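Local structure of Two-component system sensor histidine kinase (Bacteroides thetaiotaomicron, 3OTT) at residues I375-E380 / T421-E426; P369-R374 / I388-S393; N278-N283 / G295-I300; A21-C26 / G38-L43. The protein probably senses saccharides outside the cell through this extracellular propeller-bearing region and signals by ATP-dependent phosphorylation of histidine. All coordinates share one frame; numbering follows the deposited sequence.

Contact 1: I375-E380 / T421-E426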
loop_
_atom_site.group_PDB
_atom_site.type_symbol
_atom_site.label_atom_id
_atom_site.label_comp_id
_atom_site.label_asym_id
_atom_site.label_seq_id
_atom_site.Cartn_x
_atom_site.Cartn_y
_atom_site.Cartn_z
ATOM N N ILE B 375 -12.387 15.011 11.313
ATOM C CA ILE B 375 -12.475 14.827 12.744
ATOM C C ILE B 375 -11.892 16.096 13.326
ATOM O O ILE B 375 -10.836 16.586 12.843
ATOM C CB ILE B 375 -11.547 13.667 13.195
ATOM C CG1 ILE B 375 -11.837 12.365 12.399
ATOM C CG2 ILE B 375 -11.716 13.443 14.706
ATOM C CD1 ILE B 375 -13.266 12.018 12.379
ATOM N N ARG B 376 -12.562 16.648 14.333
ATOM C CA ARG B 376 -12.122 17.909 14.952
ATOM C C ARG B 376 -11.814 17.750 16.456
ATOM O O ARG B 376 -11.071 18.526 17.014
ATOM C CB ARG B 376 -13.126 19.039 14.671
ATOM C CG ARG B 376 -13.693 19.032 13.251
ATOM C CD ARG B 376 -14.257 20.311 12.740
ATOM N NE ARG B 376 -13.161 21.150 12.478
ATOM C CZ ARG B 376 -12.787 21.715 11.328
ATOM N NH1 ARG B 376 -13.449 21.613 10.160
ATOM N NH2 ARG B 376 -11.690 22.437 11.429
ATOM N N HIS B 377 -12.307 16.695 17.084
ATOM C CA HIS B 377 -12.046 16.501 18.494
ATOM C C HIS B 377 -12.481 15.128 18.945
ATOM O O HIS B 377 -13.485 14.598 18.452
ATOM C CB HIS B 377 -12.676 17.578 19.382
ATOM C CG HIS B 377 -12.054 17.664 20.743
ATOM N ND1 HIS B 377 -12.797 17.665 21.910
ATOM C CD2 HIS B 377 -10.756 17.700 21.127
ATOM C CE1 HIS B 377 -11.978 17.744 22.948
ATOM N NE2 HIS B 377 -10.733 17.775 22.494
ATOM N N ILE B 378 -11.654 14.536 19.805
ATOM C CA ILE B 378 -11.928 13.254 20.423
ATOM C C ILE B 378 -11.941 13.444 21.965
ATOM O O ILE B 378 -11.016 14.046 22.536
ATOM C CB ILE B 378 -10.871 12.198 20.002
ATOM C CG1 ILE B 378 -10.685 12.228 18.489
ATOM C CG2 ILE B 378 -11.290 10.771 20.499
ATOM C CD1 ILE B 378 -9.385 11.437 17.982
ATOM N N TYR B 379 -12.962 12.900 22.635
ATOM C CA TYR B 379 -13.181 13.111 24.032
ATOM C C TYR B 379 -13.771 11.875 24.717
ATOM O O TYR B 379 -14.685 11.203 24.211
ATOM C CB TYR B 379 -14.126 14.279 24.184
ATOM C CG TYR B 379 -14.582 14.566 25.599
ATOM C CD1 TYR B 379 -13.695 15.117 26.538
ATOM C CD2 TYR B 379 -15.877 14.305 25.979
ATOM C CE1 TYR B 379 -14.089 15.383 27.836
ATOM C CE2 TYR B 379 -16.299 14.565 27.281
ATOM C CZ TYR B 379 -15.393 15.112 28.198
ATOM O OH TYR B 379 -15.796 15.403 29.455
ATOM N N GLU B 380 -13.269 11.575 25.897
ATOM C CA GLU B 380 -13.886 10.526 26.702
ATOM C C GLU B 380 -14.612 11.150 27.886
ATOM O O GLU B 380 -14.006 11.937 28.624
ATOM C CB GLU B 380 -12.798 9.537 27.203
ATOM C CG GLU B 380 -13.407 8.322 27.809
ATOM C CD GLU B 380 -12.416 7.274 28.314
ATOM O OE1 GLU B 380 -11.240 7.166 27.864
ATOM O OE2 GLU B 380 -12.855 6.504 29.150
ATOM N N THR B 421 -19.332 20.502 14.233
ATOM C CA THR B 421 -18.918 20.466 15.636
ATOM C C THR B 421 -17.417 20.512 15.825
ATOM O O THR B 421 -16.711 19.731 15.188
ATOM C CB THR B 421 -19.518 19.197 16.346
ATOM O OG1 THR B 421 -20.945 19.379 16.390
ATOM C CG2 THR B 421 -19.021 19.127 17.842
ATOM N N TYR B 422 -16.926 21.427 16.683
ATOM C CA TYR B 422 -15.477 21.655 16.853
ATOM C C TYR B 422 -14.947 21.110 18.143
ATOM O O TYR B 422 -13.773 20.765 18.166
ATOM C CB TYR B 422 -15.059 23.162 16.776
ATOM C CG TYR B 422 -14.958 23.610 15.327
ATOM C CD1 TYR B 422 -16.080 23.538 14.482
ATOM C CD2 TYR B 422 -13.732 24.026 14.775
ATOM C CE1 TYR B 422 -16.002 23.908 13.116
ATOM C CE2 TYR B 422 -13.651 24.396 13.390
ATOM C CZ TYR B 422 -14.788 24.331 12.590
ATOM O OH TYR B 422 -14.736 24.692 11.266
ATOM N N TYR B 423 -15.781 21.048 19.194
ATOM C CA TYR B 423 -15.297 20.676 20.519
ATOM C C TYR B 423 -16.466 20.222 21.376
ATOM O O TYR B 423 -17.626 20.689 21.219
ATOM C CB TYR B 423 -14.590 21.877 21.196
ATOM C CG TYR B 423 -13.303 21.588 21.925
ATOM C CD1 TYR B 423 -12.138 21.236 21.217
ATOM C CD2 TYR B 423 -13.227 21.680 23.310
ATOM C CE1 TYR B 423 -10.929 20.972 21.870
ATOM C CE2 TYR B 423 -12.023 21.402 23.973
ATOM C CZ TYR B 423 -10.887 21.068 23.232
ATOM O OH TYR B 423 -9.706 20.782 23.881
ATOM N N ILE B 424 -16.149 19.337 22.302
ATOM C CA ILE B 424 -17.119 18.768 23.213
ATOM C C ILE B 424 -16.481 18.454 24.526
ATOM O O ILE B 424 -15.308 18.065 24.560
ATOM C CB ILE B 424 -17.684 17.482 22.637
ATOM C CG1 ILE B 424 -18.577 16.760 23.648
ATOM C CG2 ILE B 424 -16.597 16.541 22.330
ATOM C CD1 ILE B 424 -19.576 15.841 22.924
ATOM N N PHE B 425 -17.231 18.655 25.611
ATOM C CA PHE B 425 -16.868 18.092 26.927
ATOM C C PHE B 425 -18.113 17.835 27.741
ATOM O O PHE B 425 -19.167 18.351 27.405
ATOM C CB PHE B 425 -15.846 18.991 27.715
ATOM C CG PHE B 425 -16.439 20.311 28.249
ATOM C CD1 PHE B 425 -16.278 21.520 27.529
ATOM C CD2 PHE B 425 -17.133 20.353 29.439
ATOM C CE1 PHE B 425 -16.794 22.738 28.000
ATOM C CE2 PHE B 425 -17.698 21.593 29.949
ATOM C CZ PHE B 425 -17.517 22.782 29.215
ATOM N N GLU B 426 -17.981 17.085 28.844
ATOM C CA GLU B 426 -19.099 16.835 29.749
ATOM C C GLU B 426 -18.847 17.583 31.072
ATOM O O GLU B 426 -17.748 17.519 31.587
ATOM C CB GLU B 426 -19.353 15.331 29.997
ATOM C CG GLU B 426 -20.614 15.096 30.951
ATOM C CD GLU B 426 -20.828 13.636 31.514
ATOM O OE1 GLU B 426 -20.222 12.667 31.039
ATOM O OE2 GLU B 426 -21.640 13.451 32.464
#

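Contact 2: P369-R374 / I388-S393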
loop_
_atom_site.group_PDB
_atom_site.type_symbol
_atom_site.label_atom_id
_atom_site.label_comp_id
_atom_site.label_asym_id
_atom_site.label_seq_id
_atom_site.Cartn_x
_atom_site.Cartn_y
_atom_site.Cartn_z
ATOM N N PRO B 369 -18.391 2.871 8.717
ATOM C CA PRO B 369 -18.651 4.219 8.205
ATOM C C PRO B 369 -18.576 5.309 9.259
ATOM O O PRO B 369 -18.665 5.032 10.442
ATOM C CB PRO B 369 -20.068 4.100 7.586
ATOM C CG PRO B 369 -20.739 2.949 8.361
ATOM C CD PRO B 369 -19.637 2.108 8.980
ATOM N N LEU B 370 -18.334 6.538 8.816
ATOM C CA LEU B 370 -18.481 7.725 9.630
ATOM C C LEU B 370 -19.363 8.722 8.912
ATOM O O LEU B 370 -19.347 8.773 7.686
ATOM C CB LEU B 370 -17.152 8.390 9.858
ATOM C CG LEU B 370 -16.437 8.152 11.170
ATOM C CD1 LEU B 370 -15.308 9.194 11.338
ATOM C CD2 LEU B 370 -17.395 8.192 12.294
ATOM N N SER B 371 -20.115 9.511 9.663
ATOM C CA SER B 371 -20.957 10.556 9.087
ATOM C C SER B 371 -20.139 11.545 8.221
ATOM O O SER B 371 -20.710 12.098 7.298
ATOM C CB SER B 371 -21.755 11.341 10.165
ATOM O OG SER B 371 -20.855 11.799 11.201
ATOM N N HIS B 372 -18.835 11.725 8.511
ATOM C CA HIS B 372 -17.933 12.717 7.853
ATOM C C HIS B 372 -16.499 12.350 8.180
ATOM O O HIS B 372 -16.207 11.897 9.294
ATOM C CB HIS B 372 -18.160 14.152 8.367
ATOM C CG HIS B 372 -17.803 15.231 7.388
ATOM N ND1 HIS B 372 -16.503 15.606 7.110
ATOM C CD2 HIS B 372 -18.582 16.021 6.620
ATOM C CE1 HIS B 372 -16.497 16.564 6.198
ATOM N NE2 HIS B 372 -17.744 16.838 5.882
ATOM N N ASN B 373 -15.591 12.578 7.226
ATOM C CA ASN B 373 -14.183 12.272 7.434
ATOM C C ASN B 373 -13.408 13.242 8.337
ATOM O O ASN B 373 -12.387 12.859 8.960
ATOM C CB ASN B 373 -13.490 12.175 6.068
ATOM C CG ASN B 373 -13.751 10.845 5.404
ATOM O OD1 ASN B 373 -14.141 9.890 6.061
ATOM N ND2 ASN B 373 -13.565 10.780 4.128
ATOM N N ARG B 374 -13.853 14.481 8.390
ATOM C CA ARG B 374 -13.073 15.519 9.040
ATOM C C ARG B 374 -13.355 15.506 10.558
ATOM O O ARG B 374 -14.425 15.877 11.008
ATOM C CB ARG B 374 -13.349 16.879 8.385
ATOM C CG ARG B 374 -12.445 18.025 8.819
ATOM C CD ARG B 374 -12.354 19.180 7.768
ATOM N NE ARG B 374 -11.786 18.785 6.489
ATOM C CZ ARG B 374 -10.485 18.710 6.209
ATOM N NH1 ARG B 374 -9.523 19.041 7.116
ATOM N NH2 ARG B 374 -10.131 18.323 5.000
ATOM N N ILE B 388 -16.869 11.924 19.539
ATOM C CA ILE B 388 -16.037 12.614 18.557
ATOM C C ILE B 388 -16.832 13.793 17.981
ATOM O O ILE B 388 -18.083 13.698 17.827
ATOM C CB ILE B 388 -15.460 11.669 17.455
ATOM C CG1 ILE B 388 -16.596 10.948 16.761
ATOM C CG2 ILE B 388 -14.439 10.560 18.050
ATOM C CD1 ILE B 388 -16.188 10.430 15.354
ATOM N N ALA B 389 -16.133 14.894 17.705
ATOM C CA ALA B 389 -16.775 15.992 17.038
ATOM C C ALA B 389 -16.246 15.990 15.622
ATOM O O ALA B 389 -15.007 15.818 15.399
ATOM C CB ALA B 389 -16.463 17.356 17.761
ATOM N N THR B 390 -17.173 16.167 14.674
ATOM C CA THR B 390 -16.842 16.139 13.249
ATOM C C THR B 390 -17.659 17.167 12.454
ATOM O O THR B 390 -18.567 17.795 13.028
ATOM C CB THR B 390 -17.124 14.736 12.591
ATOM O OG1 THR B 390 -18.504 14.614 12.266
ATOM C CG2 THR B 390 -16.627 13.532 13.420
ATOM N N ASP B 391 -17.383 17.298 11.137
ATOM C CA ASP B 391 -18.138 18.187 10.251
ATOM C C ASP B 391 -19.421 17.534 9.799
ATOM O O ASP B 391 -20.165 18.136 9.019
ATOM C CB ASP B 391 -17.317 18.639 8.990
ATOM C CG ASP B 391 -16.341 19.790 9.287
ATOM O OD1 ASP B 391 -16.324 20.300 10.445
ATOM O OD2 ASP B 391 -15.542 20.147 8.393
ATOM N N GLY B 392 -19.685 16.323 10.313
ATOM C CA GLY B 392 -20.978 15.648 10.226
ATOM C C GLY B 392 -21.563 15.389 11.638
ATOM O O GLY B 392 -21.989 14.264 11.954
ATOM N N SER B 393 -21.580 16.433 12.467
ATOM C CA SER B 393 -22.161 16.431 13.811
ATOM C C SER B 393 -21.353 15.536 14.773
ATOM O O SER B 393 -20.211 15.181 14.468
ATOM C CB SER B 393 -23.674 16.087 13.782
ATOM O OG SER B 393 -24.287 16.265 15.073
#

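Contact 3: N278-N283 / G295-I300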
loop_
_atom_site.group_PDB
_atom_site.type_symbol
_atom_site.label_atom_id
_atom_site.label_comp_id
_atom_site.label_asym_id
_atom_site.label_seq_id
_atom_site.Cartn_x
_atom_site.Cartn_y
_atom_site.Cartn_z
ATOM N N ASN B 278 38.708 -0.326 8.723
ATOM C CA ASN B 278 39.681 -0.531 7.651
ATOM C C ASN B 278 39.216 0.272 6.425
ATOM O O ASN B 278 38.015 0.515 6.274
ATOM C CB ASN B 278 39.758 -2.043 7.354
ATOM C CG ASN B 278 40.702 -2.384 6.223
ATOM O OD1 ASN B 278 40.266 -2.597 5.093
ATOM N ND2 ASN B 278 41.984 -2.520 6.532
ATOM N N ASN B 279 40.149 0.600 5.535
ATOM C CA ASN B 279 39.935 1.559 4.421
ATOM C C ASN B 279 39.351 0.857 3.203
ATOM O O ASN B 279 38.869 1.528 2.265
ATOM C CB ASN B 279 41.259 2.273 4.024
ATOM C CG ASN B 279 41.614 3.443 4.956
ATOM O OD1 ASN B 279 40.767 3.957 5.697
ATOM N ND2 ASN B 279 42.879 3.847 4.946
ATOM N N ILE B 280 39.441 -0.475 3.159
ATOM C CA ILE B 280 38.914 -1.146 2.023
ATOM C C ILE B 280 37.496 -1.578 2.277
ATOM O O ILE B 280 37.276 -2.540 3.031
ATOM C CB ILE B 280 39.753 -2.333 1.534
ATOM C CG1 ILE B 280 41.130 -1.860 1.019
ATOM C CG2 ILE B 280 38.988 -3.041 0.381
ATOM C CD1 ILE B 280 42.293 -2.871 1.215
ATOM N N ILE B 281 36.530 -0.933 1.604
ATOM C CA ILE B 281 35.111 -1.196 1.896
ATOM C C ILE B 281 34.403 -2.041 0.823
ATOM O O ILE B 281 33.963 -1.502 -0.207
ATOM C CB ILE B 281 34.345 0.131 2.137
ATOM C CG1 ILE B 281 34.923 0.870 3.352
ATOM C CG2 ILE B 281 32.861 -0.121 2.426
ATOM C CD1 ILE B 281 34.642 2.373 3.347
ATOM N N TRP B 282 34.268 -3.343 1.085
ATOM C CA TRP B 282 33.656 -4.335 0.167
ATOM C C TRP B 282 32.163 -4.214 0.002
ATOM O O TRP B 282 31.681 -4.517 -1.060
ATOM C CB TRP B 282 33.954 -5.793 0.566
ATOM C CG TRP B 282 35.425 -6.118 0.551
ATOM C CD1 TRP B 282 36.243 -6.327 1.650
ATOM C CD2 TRP B 282 36.280 -6.167 -0.593
ATOM N NE1 TRP B 282 37.514 -6.559 1.236
ATOM C CE2 TRP B 282 37.570 -6.465 -0.132
ATOM C CE3 TRP B 282 36.065 -6.022 -1.979
ATOM C CZ2 TRP B 282 38.661 -6.628 -0.989
ATOM C CZ3 TRP B 282 37.183 -6.174 -2.856
ATOM C CH2 TRP B 282 38.451 -6.479 -2.342
ATOM N N ASN B 283 31.437 -3.794 1.045
ATOM C CA ASN B 283 29.972 -3.726 1.019
ATOM C C ASN B 283 29.444 -2.742 2.036
ATOM O O ASN B 283 30.011 -2.596 3.131
ATOM C CB ASN B 283 29.328 -5.142 1.245
ATOM C CG ASN B 283 27.857 -5.199 0.817
ATOM O OD1 ASN B 283 26.927 -5.115 1.675
ATOM N ND2 ASN B 283 27.620 -5.313 -0.502
ATOM N N GLY B 295 31.330 -3.351 5.596
ATOM C CA GLY B 295 32.125 -4.569 5.609
ATOM C C GLY B 295 33.422 -4.327 4.863
ATOM O O GLY B 295 33.424 -3.941 3.634
ATOM N N THR B 296 34.511 -4.614 5.574
ATOM C CA THR B 296 35.785 -4.186 5.174
ATOM C C THR B 296 36.736 -5.371 5.166
ATOM O O THR B 296 36.361 -6.513 5.447
ATOM C CB THR B 296 36.329 -3.111 6.103
ATOM O OG1 THR B 296 36.801 -3.755 7.281
ATOM C CG2 THR B 296 35.256 -2.089 6.523
ATOM N N ASP B 297 37.970 -5.066 4.768
ATOM C CA ASP B 297 39.015 -6.006 4.713
ATOM C C ASP B 297 39.489 -6.372 6.125
ATOM O O ASP B 297 40.254 -7.295 6.267
ATOM C CB ASP B 297 40.196 -5.411 3.923
ATOM C CG ASP B 297 40.836 -6.423 3.019
ATOM O OD1 ASP B 297 40.091 -7.158 2.347
ATOM O OD2 ASP B 297 42.080 -6.488 2.982
ATOM N N TYR B 298 38.991 -5.685 7.158
ATOM C CA TYR B 298 39.260 -6.100 8.515
ATOM C C TYR B 298 38.120 -5.719 9.482
ATOM O O TYR B 298 38.158 -4.657 10.125
ATOM C CB TYR B 298 40.653 -5.627 8.963
ATOM C CG TYR B 298 41.064 -6.086 10.374
ATOM C CD1 TYR B 298 41.351 -7.416 10.649
ATOM C CD2 TYR B 298 41.143 -5.165 11.426
ATOM C CE1 TYR B 298 41.681 -7.821 11.943
ATOM C CE2 TYR B 298 41.507 -5.551 12.694
ATOM C CZ TYR B 298 41.768 -6.872 12.942
ATOM O OH TYR B 298 42.116 -7.226 14.203
ATOM N N GLY B 299 37.121 -6.590 9.613
ATOM C CA GLY B 299 35.992 -6.322 10.510
ATOM C C GLY B 299 34.874 -5.467 9.891
ATOM O O GLY B 299 34.872 -5.161 8.680
ATOM N N ILE B 300 34.013 -4.963 10.762
ATOM C CA ILE B 300 32.794 -4.263 10.433
ATOM C C ILE B 300 32.775 -2.981 11.207
ATOM O O ILE B 300 33.108 -2.947 12.371
ATOM C CB ILE B 300 31.581 -5.126 10.886
ATOM C CG1 ILE B 300 31.404 -6.294 9.958
ATOM C CG2 ILE B 300 30.274 -4.331 11.001
ATOM C CD1 ILE B 300 30.656 -7.461 10.599
#

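Contact 4: A21-C26 / G38-L43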
loop_
_atom_site.group_PDB
_atom_site.type_symbol
_atom_site.label_atom_id
_atom_site.label_comp_id
_atom_site.label_asym_id
_atom_site.label_seq_id
_atom_site.Cartn_x
_atom_site.Cartn_y
_atom_site.Cartn_z
ATOM N N ALA B 21 38.135 -15.241 10.466
ATOM C CA ALA B 21 37.468 -14.490 9.444
ATOM C C ALA B 21 37.836 -13.016 9.705
ATOM O O ALA B 21 37.899 -12.583 10.833
ATOM C CB ALA B 21 36.001 -14.708 9.552
ATOM N N SER B 22 38.129 -12.245 8.693
ATOM C CA SER B 22 38.337 -10.834 8.954
ATOM C C SER B 22 37.792 -9.994 7.832
ATOM O O SER B 22 37.537 -8.820 8.059
ATOM C CB SER B 22 39.794 -10.519 9.253
ATOM O OG SER B 22 40.636 -10.986 8.222
ATOM N N VAL B 23 37.559 -10.615 6.661
ATOM C CA VAL B 23 36.954 -9.959 5.487
ATOM C C VAL B 23 35.430 -10.142 5.371
ATOM O O VAL B 23 34.931 -11.264 5.231
ATOM C CB VAL B 23 37.640 -10.397 4.128
ATOM C CG1 VAL B 23 37.104 -9.600 2.990
ATOM C CG2 VAL B 23 39.158 -10.196 4.164
ATOM N N VAL B 24 34.680 -9.035 5.363
ATOM C CA VAL B 24 33.229 -9.116 5.240
ATOM C C VAL B 24 32.800 -8.682 3.861
ATOM O O VAL B 24 33.133 -7.581 3.422
ATOM C CB VAL B 24 32.556 -8.288 6.332
ATOM C CG1 VAL B 24 31.064 -8.069 6.072
ATOM C CG2 VAL B 24 32.774 -8.926 7.656
ATOM N N SER B 25 32.017 -9.479 3.166
ATOM C CA SER B 25 31.738 -9.098 1.800
ATOM C C SER B 25 30.275 -8.713 1.539
ATOM O O SER B 25 29.991 -8.253 0.448
ATOM C CB SER B 25 32.092 -10.269 0.905
ATOM O OG SER B 25 31.246 -11.337 1.340
ATOM N N CYS B 26 29.359 -9.018 2.486
ATOM C CA CYS B 26 27.950 -8.705 2.366
ATOM C C CYS B 26 27.198 -8.880 3.682
ATOM O O CYS B 26 27.692 -9.544 4.600
ATOM C CB CYS B 26 27.274 -9.585 1.328
ATOM S SG CYS B 26 27.512 -11.314 1.604
ATOM N N GLY B 38 28.289 -12.331 5.485
ATOM C CA GLY B 38 29.127 -13.223 4.704
ATOM C C GLY B 38 30.586 -12.817 4.890
ATOM O O GLY B 38 30.938 -11.641 4.794
ATOM N N SER B 39 31.452 -13.757 5.201
ATOM C CA SER B 39 32.830 -13.413 5.453
ATOM C C SER B 39 33.726 -14.308 4.588
ATOM O O SER B 39 33.205 -15.232 3.936
ATOM C CB SER B 39 33.167 -13.679 6.911
ATOM O OG SER B 39 33.312 -15.093 7.099
ATOM N N ASN B 40 35.048 -14.082 4.643
ATOM C CA ASN B 40 36.005 -14.880 3.859
ATOM C C ASN B 40 36.051 -16.353 4.253
ATOM O O ASN B 40 36.661 -17.141 3.554
ATOM C CB ASN B 40 37.445 -14.267 3.889
ATOM C CG ASN B 40 38.028 -14.061 5.337
ATOM O OD1 ASN B 40 37.360 -13.562 6.265
ATOM N ND2 ASN B 40 39.308 -14.408 5.497
ATOM N N LYS B 41 35.466 -16.703 5.399
ATOM C CA LYS B 41 35.477 -18.077 5.956
ATOM C C LYS B 41 34.066 -18.680 6.049
ATOM O O LYS B 41 33.916 -19.825 6.422
ATOM C CB LYS B 41 36.044 -18.084 7.394
ATOM C CG LYS B 41 37.562 -17.742 7.546
ATOM C CD LYS B 41 38.460 -18.720 6.810
ATOM C CE LYS B 41 39.791 -18.095 6.376
ATOM N NZ LYS B 41 40.859 -18.172 7.443
ATOM N N GLY B 42 33.023 -17.915 5.772
ATOM C CA GLY B 42 31.687 -18.478 5.772
ATOM C C GLY B 42 30.715 -17.552 6.426
ATOM O O GLY B 42 31.016 -16.376 6.663
ATOM N N LEU B 43 29.564 -18.085 6.773
ATOM C CA LEU B 43 28.434 -17.260 7.145
ATOM C C LEU B 43 28.415 -17.036 8.664
ATOM O O LEU B 43 28.631 -17.988 9.396
ATOM C CB LEU B 43 27.154 -17.973 6.676
ATOM C CG LEU B 43 25.818 -17.429 7.237
ATOM C CD1 LEU B 43 25.517 -16.080 6.561
ATOM C CD2 LEU B 43 24.634 -18.396 7.092
#

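Contact 1: I375-E380 / T421-E426
R376 and Y422 lie side by side and point the same way. The guanidinium rests nearly flat on the phenol ring, with centres 4.0 Å apart. CD also sits over that face, 3.9 Å from the Y422 ring centroid, and the bend of the R376 chain at chi3 lays the guanidinium on the ring. The charge has other partners: NH1 pairs with D391 and NH2 bonds to the backbone O of Q129 of the second subunit. Next along, H377 and Y423 stack face to face, centroids 3.7 Å apart and planes at 17°. CE1 of Y423 lies over the centre of the imidazole, and I424 O meets that ring at its edge. Y379 has CG anti to the backbone N (chi1 174°), which lays its ring across the other strand. F425 CA sits under one face, 3.8 Å from the ring centroid, and Y379 CB touches I424 CG2 at 3.8 Å. At the far end Y379 OH accepts from E426 N at 2.8 Å, in a fairly straight bond (160°). The strands run nearly parallel, and no backbone bond joins them. Side chains fill the gap, as between the innermost strands of neighbouring blades of a beta-propeller.

Contact 2: P369-R374 / I388-S393
S371 OG is gripped by two groups: it donates to G392 O at 2.8 Å and is also bonded to ND2 of N395. The oxygen lies between the backbone N and the carbonyl carbon of its own residue (chi1 51°), which points it at the 390-393 turn. H372 sits against the same turn. CB of D391 lies over the centre of its ring, 3.5 Å from the centroid, and H372 CB packs on G392 N at 3.3 Å. A side chain on G392 would collide with H372 CB. In the ring plane, ND1 accepts from R374 N at 3.2 Å (169°), while NE2 bonds to Y75 OH of the second subunit. With an alanine at H372, R374 N would probably lose this acceptor, and the bond to the second subunit would go. R374 O takes D391 N at 3.3 Å. The R374 side chain runs alongside D391 but is held by D72, D113 and Q129 of the second subunit; D391 pairs with R376 instead. Away from the turn, L370 CD2 and I388 CD1 meet tip to tip at 4.0 Å. T390 OG1 accepts from G392 N at 2.9 Å and donates to S393 O. That ST turn shapes the tight bend after the second strand of this propeller blade, within a two-component regulator propeller repeat that also faces the dimer partner.

Contact 3: N278-N283 / G295-I300
W282 NE1 donates to D297 OD1 at 2.9 Å with an N-H...O angle of 159°. The acceptor lies in the plane of the indole, at its edge, and the carboxylate oxygen is met on its anti side, somewhat out of the carboxylate plane. CG2 of I280 lies over one indole face. The CB atoms of I280 and D297 also touch, their side chains running the same way. Behind this pair the backbones are tied. I280 O accepts from D297 N at 3.1 Å, in the carbonyl plane. N283 O accepts a straight bond from G295 N at 2.9 Å (179°). W282 and N283 both face G295, a classic beta bulge, so G295 O meets both of their N-H groups; the bond from W282 N is weak.

N278 forms the next layer. The N278 side chain turns away from its own N (chi1 178°), which sets OD1 beside D297 CB. This oxygen accepts from I280 N at 3.0 Å, making an Asx turn, with the donor above the amide plane. CB of N278 packs on T296 OG1 at 3.4 Å. T296 OG1 in turn accepts from Y298 N at 2.9 Å, an ST turn, and donates to G299 O at 2.8 Å. A valine in place of T296 would probably leave Y298 N without its acceptor and G299 O with one donor fewer, freeing the turn to shift. Each strand thus enters or leaves the hairpin through a turn fixed by its own side chain. Polar side chains take over at the end of the hairpin, beyond the paired residues, and D297 is probably oriented by backbone and indole together.

Contact 4: A21-C26 / G38-L43
This contact belongs to a beta hairpin of a propeller blade, where strand 24-29 pairs with strand 35-39 inside a two-component regulator propeller repeat. N40 carries the polar side of it. Its OD1 accepts from two successive backbone groups, S22 N at 2.9 Å and V23 N at 3.0 Å. The first donor is only slightly tilted from the amide plane; the second stands well above it. The side chain reaches them because CG lies between the backbone N and the carbonyl carbon of N40 (chi1 56°). The two bonds hold the amide and fix the bend of the chain ahead of the first strand. V23 crosses N40 at about a right angle, with V23 CB against the amide. In the other direction N40 N donates a weak bond to V23 O.

Beyond this, V24 and S39 form an antiparallel non-hydrogen-bonded pair. S25 N then bonds to G38 O at 2.9 Å (164°). S25 OG is turned to a different partner, the backbone O of I65. G38 has no side chain; a CB there would run into C26 SG. A21 CB fits between S39 OG and N40 OD1, at 3.7 Å from each, and K41 CG packs on A21 CA.

The type I turn from S39 to G42 closes the far side. V24 N also bonds to T296 and S22 to G299, so the neighbouring blade, the one that closes the ring, is joined here. G42 O is gripped twice from S39, by the backbone N at 3.0 Å and by OG at 2.7 Å.

Overall arrangement
Contact 4 comes first along the chain, then contact 3. Contacts 2 and 1 follow, with their segments alternating. They form two pairs on opposite sides of the chain's centre, one in each of its two propellers. Contacts 3 and 4 have centres 10 Å apart and touch through backbone bonds. They join the first repeat to the blade that strand 13-15 completes, so the two ends of the ring meet here. The centres of contacts 1 and 2 are 11 Å apart, and the two share neighbouring strands 375-380 and 386-390. Both touch the second subunit. Centres of the two pairs are about 57 to 59 Å apart.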